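Local coordinates for protein pngf-ii (Elizabethkingia meningoseptica, PDB 4R4X) that probably acts as a peptide:N-glycosidase, cleaving N-linked glycans from the asparagines of glycoproteins, at residues A419-I424 against N442-D447; P496-L501 against V533-E538. All blocks are in the same frame, centred on the assembly; numbering follows the deposited sequence.

Interaction 1 (A419-I424 against N442-D447)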
loop_
_atom_site.group_PDB
_atom_site.type_symbol
_atom_site.label_atom_id
_atom_site.label_comp_id
_atom_site.label_asym_id
_atom_site.label_seq_id
_atom_site.Cartn_x
_atom_site.Cartn_y
_atom_site.Cartn_z
ATOM N N ALA A 419 -4.489 -25.453 0.474
ATOM C CA ALA A 419 -3.531 -25.113 -0.553
ATOM C C ALA A 419 -4.198 -24.277 -1.647
ATOM O O ALA A 419 -5.334 -24.518 -2.019
ATOM C CB ALA A 419 -2.937 -26.363 -1.180
ATOM N N GLN A 420 -3.451 -23.334 -2.189
ATOM C CA GLN A 420 -3.943 -22.494 -3.270
ATOM C C GLN A 420 -2.821 -22.261 -4.256
ATOM O O GLN A 420 -1.644 -22.243 -3.865
ATOM C CB GLN A 420 -4.387 -21.132 -2.746
ATOM C CG GLN A 420 -5.536 -21.151 -1.759
ATOM C CD GLN A 420 -5.704 -19.792 -1.123
ATOM O OE1 GLN A 420 -5.176 -18.802 -1.608
ATOM N NE2 GLN A 420 -6.433 -19.745 -0.027
ATOM N N LEU A 421 -3.183 -22.058 -5.523
ATOM C CA LEU A 421 -2.239 -21.567 -6.495
ATOM C C LEU A 421 -2.562 -20.111 -6.759
ATOM O O LEU A 421 -3.649 -19.796 -7.246
ATOM C CB LEU A 421 -2.300 -22.360 -7.801
ATOM C CG LEU A 421 -1.238 -21.968 -8.838
ATOM C CD1 LEU A 421 0.159 -22.313 -8.358
ATOM C CD2 LEU A 421 -1.489 -22.641 -10.182
ATOM N N ARG A 422 -1.628 -19.238 -6.393
ATOM C CA ARG A 422 -1.693 -17.818 -6.742
ATOM C C ARG A 422 -1.216 -17.728 -8.166
ATOM O O ARG A 422 -0.048 -18.001 -8.449
ATOM C CB ARG A 422 -0.795 -16.995 -5.823
ATOM C CG ARG A 422 -0.742 -15.490 -6.110
ATOM C CD ARG A 422 0.281 -14.856 -5.182
ATOM N NE ARG A 422 0.449 -13.409 -5.338
ATOM C CZ ARG A 422 1.358 -12.812 -6.107
ATOM N NH1 ARG A 422 1.430 -11.493 -6.112
ATOM N NH2 ARG A 422 2.188 -13.506 -6.870
ATOM N N TYR A 423 -2.124 -17.362 -9.060
ATOM C CA TYR A 423 -1.914 -17.522 -10.491
ATOM C C TYR A 423 -2.167 -16.200 -11.204
ATOM O O TYR A 423 -3.269 -15.636 -11.119
ATOM C CB TYR A 423 -2.853 -18.590 -11.032
ATOM C CG TYR A 423 -2.730 -18.898 -12.511
ATOM C CD1 TYR A 423 -1.606 -19.540 -13.018
ATOM C CD2 TYR A 423 -3.763 -18.598 -13.397
ATOM C CE1 TYR A 423 -1.501 -19.851 -14.369
ATOM C CE2 TYR A 423 -3.684 -18.940 -14.741
ATOM C CZ TYR A 423 -2.548 -19.561 -15.222
ATOM O OH TYR A 423 -2.418 -19.862 -16.557
ATOM N N ILE A 424 -1.121 -15.698 -11.845
ATOM C CA ILE A 424 -1.184 -14.467 -12.645
ATOM C C ILE A 424 -1.009 -14.831 -14.101
ATOM O O ILE A 424 0.007 -15.396 -14.476
ATOM C CB ILE A 424 -0.101 -13.455 -12.236
ATOM C CG1 ILE A 424 -0.190 -13.181 -10.741
ATOM C CG2 ILE A 424 -0.261 -12.141 -13.008
ATOM C CD1 ILE A 424 0.907 -12.280 -10.202
ATOM N N ASN A 442 -7.508 -21.022 -19.911
ATOM C CA ASN A 442 -6.347 -21.518 -19.164
ATOM C C ASN A 442 -6.833 -22.687 -18.303
ATOM O O ASN A 442 -7.784 -22.527 -17.522
ATOM C CB ASN A 442 -5.749 -20.455 -18.197
ATOM C CG ASN A 442 -5.001 -19.315 -18.892
ATOM O OD1 ASN A 442 -4.030 -18.771 -18.340
ATOM N ND2 ASN A 442 -5.457 -18.917 -20.062
ATOM N N SER A 443 -6.165 -23.828 -18.397
ATOM C CA SER A 443 -6.514 -25.024 -17.624
ATOM C C SER A 443 -5.370 -25.386 -16.671
ATOM O O SER A 443 -4.236 -25.520 -17.079
ATOM C CB SER A 443 -6.789 -26.191 -18.562
ATOM O OG SER A 443 -7.951 -25.944 -19.345
ATOM N N ILE A 444 -5.691 -25.536 -15.395
ATOM C CA ILE A 444 -4.718 -25.870 -14.359
ATOM C C ILE A 444 -4.996 -27.300 -13.853
ATOM O O ILE A 444 -6.120 -27.626 -13.446
ATOM C CB ILE A 444 -4.792 -24.872 -13.188
ATOM C CG1 ILE A 444 -4.310 -23.464 -13.605
ATOM C CG2 ILE A 444 -3.918 -25.329 -12.025
ATOM C CD1 ILE A 444 -5.240 -22.756 -14.548
ATOM N N TYR A 445 -3.961 -28.131 -13.874
ATOM C CA TYR A 445 -4.036 -29.508 -13.410
ATOM C C TYR A 445 -3.198 -29.700 -12.143
ATOM O O TYR A 445 -2.115 -29.103 -11.999
ATOM C CB TYR A 445 -3.502 -30.430 -14.504
ATOM C CG TYR A 445 -4.286 -30.418 -15.792
ATOM C CD1 TYR A 445 -4.209 -29.347 -16.667
ATOM C CD2 TYR A 445 -5.080 -31.506 -16.157
ATOM C CE1 TYR A 445 -4.920 -29.345 -17.851
ATOM C CE2 TYR A 445 -5.769 -31.515 -17.354
ATOM C CZ TYR A 445 -5.690 -30.419 -18.186
ATOM O OH TYR A 445 -6.395 -30.404 -19.365
ATOM N N LEU A 446 -3.700 -30.524 -11.229
ATOM C CA LEU A 446 -2.986 -30.926 -10.020
ATOM C C LEU A 446 -2.879 -32.463 -10.061
ATOM O O LEU A 446 -3.886 -33.136 -10.142
ATOM C CB LEU A 446 -3.771 -30.515 -8.777
ATOM C CG LEU A 446 -3.242 -31.042 -7.442
ATOM C CD1 LEU A 446 -1.878 -30.462 -7.139
ATOM C CD2 LEU A 446 -4.240 -30.771 -6.329
ATOM N N ASP A 447 -1.655 -32.977 -10.056
ATOM C CA ASP A 447 -1.409 -34.410 -10.078
ATOM C C ASP A 447 -2.146 -35.079 -11.209
ATOM O O ASP A 447 -2.768 -36.122 -11.015
ATOM C CB ASP A 447 -1.764 -35.018 -8.729
ATOM C CG ASP A 447 -0.886 -34.483 -7.623
ATOM O OD1 ASP A 447 0.310 -34.318 -7.908
ATOM O OD2 ASP A 447 -1.362 -34.221 -6.493
#
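The hydroxyl of Tyr423 donates a hydrogen bond to the side-chain carbonyl of Asn442, with OH 2.6 Å from OD1. The approach is bent, 127° at the oxygen, and the donor is tilted 21° from the carbonyl plane. OD1 lies at the edge of the phenol ring, whose plane stands 75° from that of the amide. Asn442 OD1 is also hydrogen-bonded to Thr425 OG1, so two hydroxyls grip this buried carbonyl. Holding CG of Tyr423 anti to the backbone N (chi1 -179°) sends the ring across the gap between two strands whose axes lie 10.6 Å apart. CD1 of Ile444 sits over one ring face, toward the rim, 4.1 Å from CE2. Further along, CG2 of the same isoleucine meets CD2 of Leu421, also at 4.1 Å. The tight end is thus the polar Tyr423–Asn442 pair, followed by looser apolar contact; CB of Ser443 points away from 419-424, and the residue is partly exposed. The two strands belong to different sheets and face each other as layers of a beta sandwich in the C-terminal PNGase F region. Strand 507-514 flanks 442-446 and places Val513 against Tyr423, while strand 527-537 brings Val530 against it as well.

Interaction 2 (P496-L501 against V533-E538)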
loop_
_atom_site.group_PDB
_atom_site.type_symbol
_atom_site.label_atom_id
_atom_site.label_comp_id
_atom_site.label_asym_id
_atom_site.label_seq_id
_atom_site.Cartn_x
_atom_site.Cartn_y
_atom_site.Cartn_z
ATOM N N PRO A 496 -3.997 -11.226 -9.395
ATOM C CA PRO A 496 -3.885 -12.686 -9.278
ATOM C C PRO A 496 -5.235 -13.308 -9.040
ATOM O O PRO A 496 -6.120 -12.652 -8.492
ATOM C CB PRO A 496 -3.029 -12.898 -8.020
ATOM C CG PRO A 496 -2.363 -11.579 -7.769
ATOM C CD PRO A 496 -3.230 -10.517 -8.367
ATOM N N VAL A 497 -5.399 -14.552 -9.467
ATOM C CA VAL A 497 -6.495 -15.344 -8.990
ATOM C C VAL A 497 -5.938 -16.367 -8.004
ATOM O O VAL A 497 -4.771 -16.770 -8.096
ATOM C CB VAL A 497 -7.274 -15.999 -10.140
ATOM C CG1 VAL A 497 -7.772 -14.929 -11.120
ATOM C CG2 VAL A 497 -6.449 -17.060 -10.829
ATOM N N TYR A 498 -6.773 -16.754 -7.057
ATOM C CA TYR A 498 -6.378 -17.650 -5.994
ATOM C C TYR A 498 -7.146 -18.943 -6.164
ATOM O O TYR A 498 -8.322 -19.021 -5.818
ATOM C CB TYR A 498 -6.672 -17.000 -4.662
ATOM C CG TYR A 498 -5.789 -15.811 -4.495
ATOM C CD1 TYR A 498 -4.474 -15.952 -4.042
ATOM C CD2 TYR A 498 -6.232 -14.555 -4.861
ATOM C CE1 TYR A 498 -3.638 -14.849 -3.933
ATOM C CE2 TYR A 498 -5.395 -13.450 -4.771
ATOM C CZ TYR A 498 -4.116 -13.606 -4.290
ATOM O OH TYR A 498 -3.312 -12.504 -4.195
ATOM N N ILE A 499 -6.482 -19.942 -6.729
ATOM C CA ILE A 499 -7.165 -21.166 -7.155
ATOM C C ILE A 499 -7.072 -22.184 -6.027
ATOM O O ILE A 499 -5.974 -22.613 -5.645
ATOM C CB ILE A 499 -6.524 -21.737 -8.427
ATOM C CG1 ILE A 499 -6.706 -20.732 -9.568
ATOM C CG2 ILE A 499 -7.089 -23.114 -8.772
ATOM C CD1 ILE A 499 -5.941 -21.069 -10.815
ATOM N N ASN A 500 -8.218 -22.563 -5.502
ATOM C CA ASN A 500 -8.260 -23.540 -4.411
ATOM C C ASN A 500 -7.833 -24.921 -4.902
ATOM O O ASN A 500 -8.353 -25.410 -5.899
ATOM C CB ASN A 500 -9.656 -23.579 -3.797
ATOM C CG ASN A 500 -9.929 -22.392 -2.878
ATOM O OD1 ASN A 500 -9.012 -21.744 -2.395
ATOM N ND2 ASN A 500 -11.203 -22.110 -2.632
ATOM N N LEU A 501 -6.865 -25.525 -4.227
ATOM C CA LEU A 501 -6.381 -26.864 -4.599
ATOM C C LEU A 501 -6.797 -27.950 -3.601
ATOM O O LEU A 501 -6.490 -29.137 -3.820
ATOM C CB LEU A 501 -4.864 -26.844 -4.718
ATOM C CG LEU A 501 -4.271 -25.884 -5.734
ATOM C CD1 LEU A 501 -2.761 -25.958 -5.610
ATOM C CD2 LEU A 501 -4.734 -26.230 -7.147
ATOM N N VAL A 533 2.436 -19.360 -7.675
ATOM C CA VAL A 533 3.024 -19.525 -6.380
ATOM C C VAL A 533 2.074 -20.388 -5.558
ATOM O O VAL A 533 0.882 -20.106 -5.472
ATOM C CB VAL A 533 3.237 -18.160 -5.702
ATOM C CG1 VAL A 533 3.757 -18.328 -4.299
ATOM C CG2 VAL A 533 4.220 -17.337 -6.520
ATOM N N LEU A 534 2.608 -21.443 -4.963
ATOM C CA LEU A 534 1.833 -22.308 -4.085
ATOM C C LEU A 534 1.764 -21.744 -2.672
ATOM O O LEU A 534 2.777 -21.401 -2.103
ATOM C CB LEU A 534 2.440 -23.710 -4.070
ATOM C CG LEU A 534 1.733 -24.727 -3.178
ATOM C CD1 LEU A 534 0.333 -24.994 -3.681
ATOM C CD2 LEU A 534 2.524 -26.035 -3.136
ATOM N N LEU A 535 0.550 -21.632 -2.136
ATOM C CA LEU A 535 0.305 -21.115 -0.807
ATOM C C LEU A 535 -0.371 -22.217 -0.012
ATOM O O LEU A 535 -1.044 -23.072 -0.572
ATOM C CB LEU A 535 -0.628 -19.921 -0.842
ATOM C CG LEU A 535 -0.297 -18.835 -1.875
ATOM C CD1 LEU A 535 -1.462 -17.870 -1.967
ATOM C CD2 LEU A 535 0.968 -18.089 -1.524
ATOM N N GLY A 536 -0.152 -22.215 1.284
ATOM C CA GLY A 536 -0.858 -23.152 2.152
ATOM C C GLY A 536 -0.524 -22.954 3.612
ATOM O O GLY A 536 0.349 -22.152 3.979
ATOM N N GLN A 537 -1.214 -23.706 4.457
ATOM C CA GLN A 537 -1.003 -23.600 5.892
ATOM C C GLN A 537 -0.490 -24.919 6.416
ATOM O O GLN A 537 -1.185 -25.946 6.331
ATOM C CB GLN A 537 -2.296 -23.207 6.591
ATOM C CG GLN A 537 -2.096 -23.031 8.080
ATOM C CD GLN A 537 -3.394 -22.801 8.821
ATOM O OE1 GLN A 537 -4.472 -22.797 8.241
ATOM N NE2 GLN A 537 -3.287 -22.626 10.117
ATOM N N GLU A 538 0.742 -24.900 6.906
ATOM C CA GLU A 538 1.339 -26.049 7.585
ATOM C C GLU A 538 0.907 -25.983 9.036
ATOM O O GLU A 538 1.103 -24.953 9.672
ATOM C CB GLU A 538 2.865 -25.983 7.497
ATOM C CG GLU A 538 3.411 -26.351 6.132
ATOM C CD GLU A 538 4.912 -26.197 6.011
ATOM O OE1 GLU A 538 5.511 -25.504 6.857
ATOM O OE2 GLU A 538 5.501 -26.749 5.051
#
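With CG anti to the carbonyl carbon in both Tyr498 (chi1 -66°) and Leu535 (chi1 -48°), the two side chains converge on one side of the sheet although their strands are not adjacent. Leu535 CD1 approaches the tyrosine at the ring edge, close to the ring plane, and lies 4.1 Å from CD1 of Tyr498. It is therefore a methyl-to-edge contact, and the ring faces take no part in it. The phenol oxygen is anchored elsewhere, by a hydrogen bond to Glu334, a residue that Leu535 also touches. A second apolar pair forms between the branch ends of Leu501 and Leu534, whose CD1 atoms are 3.8 Å apart. A chi1 of 180° in Leu534 carries its CD1 toward Leu501, although its CB does not point there. Each pair joins a more exposed residue of 496-501 to a buried leucine of 533-538. Both pairs reach across strand 416-428, the strand lying between 493-504 and 527-537 in their antiparallel sheet. Gln420 and Arg422 of that middle strand pack against Tyr498, and strand 378-384 borders 527-537 on its other side, bringing Val379 against Leu535 and Phe378 against Leu534.

Overall arrangement
Strand 416-428 joins the two contacts, whose centres are about 8 Å apart. One of its faces carries interaction 1, while its in-sheet neighbours on both sides make interaction 2. Backbone bonds tie the contacts together: Leu421 N lies 2.8 Å from Ile499 O, and Arg422 N is 2.8 Å from Val533 O, both probable hydrogen bonds. Arg422 and Tyr498 also share Glu334, through a salt bridge and a hydrogen bond respectively. Together the interactions describe sandwich packing and in-sheet packing of one C-terminal PNGase F region. Neither includes a residue of the two zinc sites, one with Glu52 and Asp159 and the other with His542 and His545 of the C-terminal polyhistidine stretch, probably a tag.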